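Local coordinates for SusD superfamily protein (Bacteroides vulgatus, PDB 3MYV) that probably binds polysaccharides at the bacterial outer membrane, at residues I199-D204 / Y338-E343; Y378-V383 / L402-T407; D437-I440 / E446-P449. All coordinates share one frame; numbering follows the deposited sequence.

Overall arrangement
From the N terminus, the chain closes three loops in series, none crossing or containing another. Contact 1 is the longest closure: 133 residues, with half of the chain's short strands among them, separate the end of helix 189-202 from helix 334-348. Contact 2 follows with 18 intervening residues, bringing the start of helix 380-391 against the turn after helix 397-403. Contacts 1 and 2 touch, their centres about 12 Å apart, through the salt bridge of E343 with R403 and the probable hydrogen bond of Y378 OH to A342 O. Contact 3 closes five residues near the C terminus, bringing the short helix 438-441 against the loop after it, its centre about 32 Å from either of the others.

Contact 1. Residues I199-D204 / Y338-E343; sequences IYLYHD and YLIAAE
L201 reaches from the last turn of helix 189-202 toward I340 and E343 of helix 334-348, where the nearest CA atoms, those of L201 and I340, lie 7.1 Å apart. Its CB faces CG2 of I340 at 4.4 Å. Because CG stands opposite the backbone N (chi1 -173°), the branch beyond it is carried across to the other helix. L201 CD1 approaches the aliphatic stem, 4.3 Å from E343 CG. Across the contact L201 CD2 meets CG1 of I340 at 4.2 Å, a plain apolar touch, and the carboxylate of E343, whose OE1 is 3.5 Å away; R403 packs on the same methyl. The extended E343 crosses the leucine at a slant, so that its stem and its acid group both border the methyls. Within 199-204 the helix ends in a Schellman motif, with D204 at positive phi.

This is buried helix-helix packing in a SusD family protein, whose sequence families fall in the TPR clan. Its chemistry is mixed: L201 touches I340 and also a carboxylate whose OE2 is paired with R403 and K347 and whose OE1 is paired with R387. Such a gathering of cations would probably keep the buried E343 ionised, while the leucine supplies an apolar flank.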
loop_
_atom_site.group_PDB
_atom_site.type_symbol
_atom_site.label_atom_id
_atom_site.label_comp_id
_atom_site.label_asym_id
_atom_site.label_seq_id
_atom_site.Cartn_x
_atom_site.Cartn_y
_atom_site.Cartn_z
ATOM N N ILE A 199 -9.501 -3.682 2.206
ATOM C CA ILE A 199 -9.669 -4.973 1.558
ATOM C C ILE A 199 -11.142 -5.209 1.196
ATOM O O ILE A 199 -11.440 -5.714 0.101
ATOM C CB ILE A 199 -9.014 -6.126 2.396
ATOM C CG1 ILE A 199 -7.477 -5.991 2.338
ATOM C CG2 ILE A 199 -9.422 -7.531 1.879
ATOM C CD1 ILE A 199 -6.722 -6.814 3.415
ATOM N N TYR A 200 -12.062 -4.844 2.091
ATOM C CA TYR A 200 -13.498 -4.906 1.749
ATOM C C TYR A 200 -13.762 -4.136 0.446
ATOM O O TYR A 200 -14.433 -4.628 -0.462
ATOM C CB TYR A 200 -14.373 -4.294 2.844
ATOM C CG TYR A 200 -14.642 -5.118 4.083
ATOM C CD1 TYR A 200 -14.866 -6.494 4.027
ATOM C CD2 TYR A 200 -14.691 -4.492 5.337
ATOM C CE1 TYR A 200 -15.141 -7.220 5.193
ATOM C CE2 TYR A 200 -14.946 -5.190 6.464
ATOM C CZ TYR A 200 -15.171 -6.556 6.402
ATOM O OH TYR A 200 -15.419 -7.225 7.585
ATOM N N LEU A 201 -13.174 -2.956 0.323
ATOM C CA LEU A 201 -13.364 -2.100 -0.865
ATOM C C LEU A 201 -12.817 -2.745 -2.127
ATOM O O LEU A 201 -13.501 -2.800 -3.168
ATOM C CB LEU A 201 -12.705 -0.716 -0.632
ATOM C CG LEU A 201 -12.931 0.369 -1.691
ATOM C CD1 LEU A 201 -14.355 0.904 -1.567
ATOM C CD2 LEU A 201 -11.892 1.535 -1.602
ATOM N N TYR A 202 -11.596 -3.268 -2.034
ATOM C CA TYR A 202 -11.004 -4.017 -3.124
ATOM C C TYR A 202 -11.839 -5.249 -3.501
ATOM O O TYR A 202 -11.822 -5.674 -4.646
ATOM C CB TYR A 202 -9.598 -4.474 -2.786
ATOM C CG TYR A 202 -8.470 -3.484 -3.040
ATOM C CD1 TYR A 202 -8.402 -2.274 -2.364
ATOM C CD2 TYR A 202 -7.440 -3.805 -3.910
ATOM C CE1 TYR A 202 -7.359 -1.398 -2.579
ATOM C CE2 TYR A 202 -6.375 -2.950 -4.107
ATOM C CZ TYR A 202 -6.344 -1.755 -3.441
ATOM O OH TYR A 202 -5.308 -0.899 -3.662
ATOM N N HIS A 203 -12.535 -5.821 -2.513
ATOM C CA HIS A 203 -13.394 -6.985 -2.710
ATOM C C HIS A 203 -14.832 -6.650 -3.182
ATOM O O HIS A 203 -15.660 -7.555 -3.363
ATOM C CB HIS A 203 -13.428 -7.799 -1.417
ATOM C CG HIS A 203 -13.906 -9.214 -1.592
ATOM N ND1 HIS A 203 -14.966 -9.734 -0.873
ATOM C CD2 HIS A 203 -13.454 -10.218 -2.378
ATOM C CE1 HIS A 203 -15.152 -10.997 -1.227
ATOM N NE2 HIS A 203 -14.243 -11.318 -2.136
ATOM N N ASP A 204 -15.106 -5.371 -3.447
ATOM C CA ASP A 204 -16.447 -4.872 -3.828
ATOM C C ASP A 204 -17.502 -5.028 -2.730
ATOM O O ASP A 204 -18.707 -5.004 -3.017
ATOM C CB ASP A 204 -16.958 -5.550 -5.130
ATOM C CG ASP A 204 -17.442 -4.549 -6.188
ATOM O OD1 ASP A 204 -17.498 -3.322 -5.938
ATOM O OD2 ASP A 204 -17.766 -4.998 -7.306
ATOM N N TYR A 338 -10.973 7.987 5.232
ATOM C CA TYR A 338 -11.926 8.982 4.734
ATOM C C TYR A 338 -12.229 8.735 3.248
ATOM O O TYR A 338 -13.384 8.744 2.830
ATOM C CB TYR A 338 -11.399 10.405 4.952
ATOM C CG TYR A 338 -11.622 10.951 6.359
ATOM C CD1 TYR A 338 -10.853 10.520 7.444
ATOM C CD2 TYR A 338 -12.585 11.919 6.602
ATOM C CE1 TYR A 338 -11.061 11.040 8.734
ATOM C CE2 TYR A 338 -12.809 12.428 7.879
ATOM C CZ TYR A 338 -12.051 11.983 8.937
ATOM O OH TYR A 338 -12.255 12.500 10.197
ATOM N N LEU A 339 -11.187 8.511 2.455
ATOM C CA LEU A 339 -11.383 8.247 1.021
ATOM C C LEU A 339 -12.058 6.902 0.758
ATOM O O LEU A 339 -12.827 6.810 -0.193
ATOM C CB LEU A 339 -10.076 8.382 0.244
ATOM C CG LEU A 339 -9.531 9.805 0.230
ATOM C CD1 LEU A 339 -8.100 9.837 -0.267
ATOM C CD2 LEU A 339 -10.414 10.755 -0.584
ATOM N N ILE A 340 -11.804 5.875 1.588
ATOM C CA ILE A 340 -12.543 4.597 1.464
ATOM C C ILE A 340 -14.056 4.823 1.729
ATOM O O ILE A 340 -14.919 4.366 0.970
ATOM C CB ILE A 340 -11.977 3.509 2.424
ATOM C CG1 ILE A 340 -10.536 3.120 2.005
ATOM C CG2 ILE A 340 -12.967 2.299 2.495
ATOM C CD1 ILE A 340 -9.748 2.289 3.034
ATOM N N ALA A 341 -14.377 5.530 2.797
ATOM C CA ALA A 341 -15.782 5.851 3.065
ATOM C C ALA A 341 -16.416 6.645 1.897
ATOM O O ALA A 341 -17.557 6.372 1.482
ATOM C CB ALA A 341 -15.907 6.644 4.373
ATOM N N ALA A 342 -15.665 7.614 1.372
ATOM C CA ALA A 342 -16.117 8.442 0.252
ATOM C C ALA A 342 -16.357 7.600 -0.984
ATOM O O ALA A 342 -17.382 7.771 -1.669
ATOM C CB ALA A 342 -15.088 9.595 -0.051
ATOM N N GLU A 343 -15.434 6.688 -1.280
ATOM C CA GLU A 343 -15.585 5.851 -2.491
ATOM C C GLU A 343 -16.751 4.859 -2.379
ATOM O O GLU A 343 -17.575 4.711 -3.298
ATOM C CB GLU A 343 -14.279 5.142 -2.825
ATOM C CG GLU A 343 -14.353 4.373 -4.096
ATOM C CD GLU A 343 -13.075 3.665 -4.490
ATOM O OE1 GLU A 343 -11.991 4.031 -4.027
ATOM O OE2 GLU A 343 -13.161 2.711 -5.296
#

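Contact 2. Residues Y378-V383 / L402-T407; sequences YTLDRV and LRNGKT. With EDO (1,2-ethanediol), chain G.
The backbones stand well apart, L380 and N404 being nearest at 9.0 Å between CA atoms, so side chains must span the gap between the start of helix 380-391 and the turn after helix 397-403. L380 meets N404 at a slant: its CD2 lies 3.6 Å from N404 OD1, the oxygen that accepts from K347. The same methyl, L380 CD2, touches K406, 4.3 Å from CE.

K406 then forms the one salt bridge across the contact. Its chain is bent by the CB-CG torsion (chi2 -65°) and runs extended beyond, carrying NZ to D381 OD1 at 2.9 Å. The ammonium arrives on the syn side of that oxygen, 22° out of the carboxylate plane. An alanine in place of K406 would probably leave D381 without this counter-charge and strip L380 of part of its cover. Each segment includes a helix end: T379 is the N-cap of helix 380-391, its OG1 accepting from R382 N at 3.1 Å, and G405, at positive phi, completes the Schellman motif that ends helix 397-403. A 1,2-ethanediol, probably from the crystallisation liquor, gives a hydrogen bond from its O2 to Y378 O, 2.7 Å long.

The contact lies at the surface, yet its inner side leans on helix 334-348: L380 packs on E343 and K347, and N404 ND2 is bonded to E343 OE2 there and to D400 O of helix 397-403. Helix 350-367 flanks Y378, while L384 of helix 380-391 lies against both N404 and K406.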
loop_
_atom_site.group_PDB
_atom_site.type_symbol
_atom_site.label_atom_id
_atom_site.label_comp_id
_atom_site.label_asym_id
_atom_site.label_seq_id
_atom_site.Cartn_x
_atom_site.Cartn_y
_atom_site.Cartn_z
ATOM N N TYR A 378 -20.394 14.613 -7.156
ATOM C CA TYR A 378 -19.923 13.463 -6.360
ATOM C C TYR A 378 -20.005 12.181 -7.181
ATOM O O TYR A 378 -20.975 11.420 -7.082
ATOM C CB TYR A 378 -20.756 13.320 -5.081
ATOM C CG TYR A 378 -20.354 12.241 -4.094
ATOM C CD1 TYR A 378 -19.012 11.939 -3.824
ATOM C CD2 TYR A 378 -21.319 11.580 -3.352
ATOM C CE1 TYR A 378 -18.665 10.980 -2.851
ATOM C CE2 TYR A 378 -20.981 10.618 -2.394
ATOM C CZ TYR A 378 -19.645 10.335 -2.141
ATOM O OH TYR A 378 -19.316 9.382 -1.201
ATOM N N THR A 379 -18.970 11.979 -7.990
ATOM C CA THR A 379 -18.838 10.851 -8.876
ATOM C C THR A 379 -17.632 10.008 -8.450
ATOM O O THR A 379 -16.745 10.484 -7.751
ATOM C CB THR A 379 -18.608 11.318 -10.326
ATOM O OG1 THR A 379 -17.315 11.941 -10.452
ATOM C CG2 THR A 379 -19.698 12.313 -10.757
ATOM N N LEU A 380 -17.582 8.771 -8.911
ATOM C CA LEU A 380 -16.421 7.921 -8.648
ATOM C C LEU A 380 -15.107 8.573 -9.134
ATOM O O LEU A 380 -14.113 8.593 -8.411
ATOM C CB LEU A 380 -16.618 6.585 -9.336
ATOM C CG LEU A 380 -15.484 5.562 -9.188
ATOM C CD1 LEU A 380 -15.183 5.294 -7.728
ATOM C CD2 LEU A 380 -15.831 4.242 -9.984
ATOM N N ASP A 381 -15.108 9.140 -10.349
ATOM C CA ASP A 381 -13.899 9.802 -10.870
ATOM C C ASP A 381 -13.433 10.932 -9.954
ATOM O O ASP A 381 -12.239 11.145 -9.768
ATOM C CB ASP A 381 -14.107 10.346 -12.294
ATOM C CG ASP A 381 -14.064 9.257 -13.359
ATOM O OD1 ASP A 381 -13.658 8.129 -13.065
ATOM O OD2 ASP A 381 -14.482 9.524 -14.501
ATOM N N ARG A 382 -14.377 11.651 -9.367
ATOM C CA ARG A 382 -14.038 12.731 -8.472
ATOM C C ARG A 382 -13.362 12.209 -7.212
ATOM O O ARG A 382 -12.430 12.828 -6.704
ATOM C CB ARG A 382 -15.276 13.585 -8.103
ATOM C CG ARG A 382 -14.949 14.768 -7.215
ATOM C CD ARG A 382 -13.981 15.755 -7.909
ATOM N NE ARG A 382 -13.562 16.877 -7.060
ATOM C CZ ARG A 382 -12.581 16.860 -6.159
ATOM N NH1 ARG A 382 -11.883 15.755 -5.906
ATOM N NH2 ARG A 382 -12.301 17.970 -5.472
ATOM N N VAL A 383 -13.825 11.081 -6.701
ATOM C CA VAL A 383 -13.189 10.482 -5.524
ATOM C C VAL A 383 -11.809 9.931 -5.918
ATOM O O VAL A 383 -10.839 10.095 -5.191
ATOM C CB VAL A 383 -14.035 9.364 -4.901
ATOM C CG1 VAL A 383 -13.318 8.752 -3.685
ATOM C CG2 VAL A 383 -15.438 9.905 -4.513
ATOM N N LEU A 402 -6.902 0.530 -11.591
ATOM C CA LEU A 402 -7.130 -0.767 -12.240
ATOM C C LEU A 402 -8.310 -1.505 -11.603
ATOM O O LEU A 402 -9.106 -2.082 -12.320
ATOM C CB LEU A 402 -5.867 -1.632 -12.282
ATOM C CG LEU A 402 -5.581 -2.032 -13.731
ATOM C CD1 LEU A 402 -5.475 -0.791 -14.586
ATOM C CD2 LEU A 402 -4.334 -2.883 -13.887
ATOM N N ARG A 403 -8.459 -1.446 -10.274
ATOM C CA ARG A 403 -9.560 -2.170 -9.604
ATOM C C ARG A 403 -10.922 -1.564 -9.903
ATOM O O ARG A 403 -11.940 -2.219 -9.710
ATOM C CB ARG A 403 -9.348 -2.264 -8.074
ATOM C CG ARG A 403 -9.536 -0.935 -7.310
ATOM C CD ARG A 403 -9.139 -1.064 -5.835
ATOM N NE ARG A 403 -9.002 0.254 -5.251
ATOM C CZ ARG A 403 -10.022 1.064 -4.963
ATOM N NH1 ARG A 403 -11.282 0.677 -5.135
ATOM N NH2 ARG A 403 -9.774 2.258 -4.469
ATOM N N ASN A 404 -10.946 -0.305 -10.359
ATOM C CA ASN A 404 -12.179 0.305 -10.817
ATOM C C ASN A 404 -12.392 0.205 -12.323
ATOM O O ASN A 404 -13.198 0.925 -12.883
ATOM C CB ASN A 404 -12.212 1.765 -10.398
ATOM C CG ASN A 404 -12.652 1.919 -8.973
ATOM O OD1 ASN A 404 -13.802 1.632 -8.661
ATOM N ND2 ASN A 404 -11.738 2.309 -8.092
ATOM N N GLY A 405 -11.628 -0.672 -12.968
ATOM C CA GLY A 405 -11.775 -0.902 -14.387
ATOM C C GLY A 405 -11.437 0.293 -15.260
ATOM O O GLY A 405 -11.923 0.391 -16.395
ATOM N N LYS A 406 -10.565 1.174 -14.775
ATOM C CA LYS A 406 -10.160 2.343 -15.560
ATOM C C LYS A 406 -8.977 2.050 -16.474
ATOM O O LYS A 406 -8.208 1.121 -16.231
ATOM C CB LYS A 406 -9.806 3.523 -14.655
ATOM C CG LYS A 406 -10.896 3.928 -13.654
ATOM C CD LYS A 406 -12.159 4.454 -14.360
ATOM C CE LYS A 406 -13.200 4.877 -13.350
ATOM N NZ LYS A 406 -14.396 5.483 -14.051
ATOM N N THR A 407 -8.818 2.871 -17.511
ATOM C CA THR A 407 -7.611 2.831 -18.343
ATOM C C THR A 407 -6.666 3.895 -17.805
ATOM O O THR A 407 -7.048 5.061 -17.675
ATOM C CB THR A 407 -7.921 3.159 -19.791
ATOM O OG1 THR A 407 -8.898 2.245 -20.257
ATOM C CG2 THR A 407 -6.658 3.080 -20.666
HETATM C C1 EDO G . -24.848 12.609 -8.591
HETATM O O1 EDO G . -24.436 12.596 -7.211
HETATM C C2 EDO G . -23.612 12.446 -9.457
HETATM O O2 EDO G . -22.854 11.318 -8.996
#

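Contact 3. Residues D437-I440 / E446-P449; sequences DQFI and EQNP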
loop_
_atom_site.group_PDB
_atom_site.type_symbol
_atom_site.label_atom_id
_atom_site.label_comp_id
_atom_site.label_asym_id
_atom_site.label_seq_id
_atom_site.Cartn_x
_atom_site.Cartn_y
_atom_site.Cartn_z
ATOM N N ASP A 437 11.776 -20.117 -11.162
ATOM C CA ASP A 437 12.212 -21.195 -10.269
ATOM C C ASP A 437 11.103 -21.932 -9.539
ATOM O O ASP A 437 11.335 -23.048 -9.056
ATOM C CB ASP A 437 13.337 -20.767 -9.316
ATOM C CG ASP A 437 12.921 -19.737 -8.321
ATOM O OD1 ASP A 437 11.777 -19.223 -8.376
ATOM O OD2 ASP A 437 13.786 -19.425 -7.469
ATOM N N GLN A 438 9.889 -21.353 -9.486
ATOM C CA GLN A 438 8.736 -22.117 -9.005
ATOM C C GLN A 438 8.446 -23.376 -9.831
ATOM O O GLN A 438 7.921 -24.342 -9.287
ATOM C CB GLN A 438 7.470 -21.236 -8.941
ATOM C CG GLN A 438 7.668 -20.011 -8.082
ATOM C CD GLN A 438 8.369 -20.288 -6.751
ATOM O OE1 GLN A 438 9.564 -19.946 -6.553
ATOM N NE2 GLN A 438 7.638 -20.904 -5.835
ATOM N N PHE A 439 8.806 -23.397 -11.106
ATOM C CA PHE A 439 8.512 -24.551 -11.974
ATOM C C PHE A 439 9.447 -25.754 -11.782
ATOM O O PHE A 439 9.195 -26.830 -12.332
ATOM C CB PHE A 439 8.398 -24.103 -13.449
ATOM C CG PHE A 439 7.429 -22.971 -13.624
ATOM C CD1 PHE A 439 6.075 -23.168 -13.400
ATOM C CD2 PHE A 439 7.867 -21.698 -13.935
ATOM C CE1 PHE A 439 5.171 -22.119 -13.523
ATOM C CE2 PHE A 439 6.962 -20.643 -14.068
ATOM C CZ PHE A 439 5.625 -20.847 -13.840
ATOM N N ILE A 440 10.501 -25.577 -10.972
ATOM C CA ILE A 440 11.421 -26.668 -10.629
ATOM C C ILE A 440 10.630 -27.762 -9.897
ATOM O O ILE A 440 10.596 -28.920 -10.337
ATOM C CB ILE A 440 12.613 -26.138 -9.780
ATOM C CG1 ILE A 440 13.505 -25.205 -10.621
ATOM C CG2 ILE A 440 13.448 -27.318 -9.177
ATOM C CD1 ILE A 440 14.654 -24.548 -9.844
ATOM N N GLU A 446 0.639 -22.974 -13.472
ATOM C CA GLU A 446 0.429 -22.057 -14.584
ATOM C C GLU A 446 1.185 -20.759 -14.404
ATOM O O GLU A 446 1.218 -20.208 -13.324
ATOM C CB GLU A 446 -1.048 -21.755 -14.739
ATOM C CG GLU A 446 -1.834 -23.019 -14.948
ATOM C CD GLU A 446 -3.001 -22.834 -15.857
ATOM O OE1 GLU A 446 -2.765 -22.636 -17.064
ATOM O OE2 GLU A 446 -4.146 -22.910 -15.367
ATOM N N GLN A 447 1.775 -20.276 -15.493
ATOM C CA GLN A 447 2.344 -18.939 -15.559
ATOM C C GLN A 447 1.184 -17.994 -15.860
ATOM O O GLN A 447 0.160 -18.409 -16.432
ATOM C CB GLN A 447 3.424 -18.867 -16.634
ATOM C CG GLN A 447 4.129 -17.519 -16.805
ATOM C CD GLN A 447 4.684 -16.969 -15.537
ATOM O OE1 GLN A 447 3.991 -16.241 -14.811
ATOM N NE2 GLN A 447 5.941 -17.334 -15.225
ATOM N N ASN A 448 1.302 -16.748 -15.439
ATOM C CA ASN A 448 0.303 -15.754 -15.818
ATOM C C ASN A 448 0.259 -15.615 -17.341
ATOM O O ASN A 448 1.282 -15.723 -18.009
ATOM C CB ASN A 448 0.552 -14.409 -15.114
ATOM C CG ASN A 448 -0.023 -14.394 -13.714
ATOM O OD1 ASN A 448 -1.042 -15.042 -13.463
ATOM N ND2 ASN A 448 0.623 -13.676 -12.782
ATOM N N PRO A 449 -0.943 -15.416 -17.887
ATOM C CA PRO A 449 -1.139 -15.409 -19.343
ATOM C C PRO A 449 -0.258 -14.348 -19.998
ATOM O O PRO A 449 -0.004 -13.307 -19.398
ATOM C CB PRO A 449 -2.627 -15.041 -19.514
ATOM C CG PRO A 449 -3.140 -14.709 -18.234
ATOM C CD PRO A 449 -2.194 -15.172 -17.147
#
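F439 and Q447 meet edge-on, the phenyl ring and the amide crossing at about a right angle with their planes 75° apart. The ring comes from the short, weakly bonded helix 438-441 and points toward the loop that follows it. Its far edge does the touching: F439 CE2 lies 3.7 Å from Q447 NE2, and CZ is 3.8 Å from the same nitrogen. That nitrogen sits in the plane of the ring, beyond its rim, so the arrangement is not an N-H pointing into an aromatic face; the amide nitrogen stands at the ring's C-H edge, its plane steeply turned from that of the ring. F439 CZ also approaches the stem of the glutamine, 4.1 Å from Q447 CB. Farther round the rim, F439 CE1 comes within 4.3 Å of the carbonyl carbon of E446, again near the ring plane. A side chain and a piece of backbone thus share one aromatic edge.

The pose of Q447 follows from its torsions. CG lies anti to the backbone N (chi1 -179°), and a bend at chi2 of 53° folds the amide back over its own backbone. Q447 OE1 can then accept from N448 N at 2.8 Å, and it also accepts from I434 N. These two bonds hold the oxygen end, and NE2, which is hydrogen-bonded elsewhere, lies at the phenyl edge; P67 and P433 pack against the same side chain. Next along, N448 is fastened to R157, F128 and L432, and R157 also grips E446 O.

No hydrogen bond or charge pair joins 437-440 to 446-449. The contact is van der Waals in character, at the protein surface, and the loop's polar groups bond within the loop and to other parts of the chain, with the phenyl edge resting against an amide already fixed by its own hydrogen bonds.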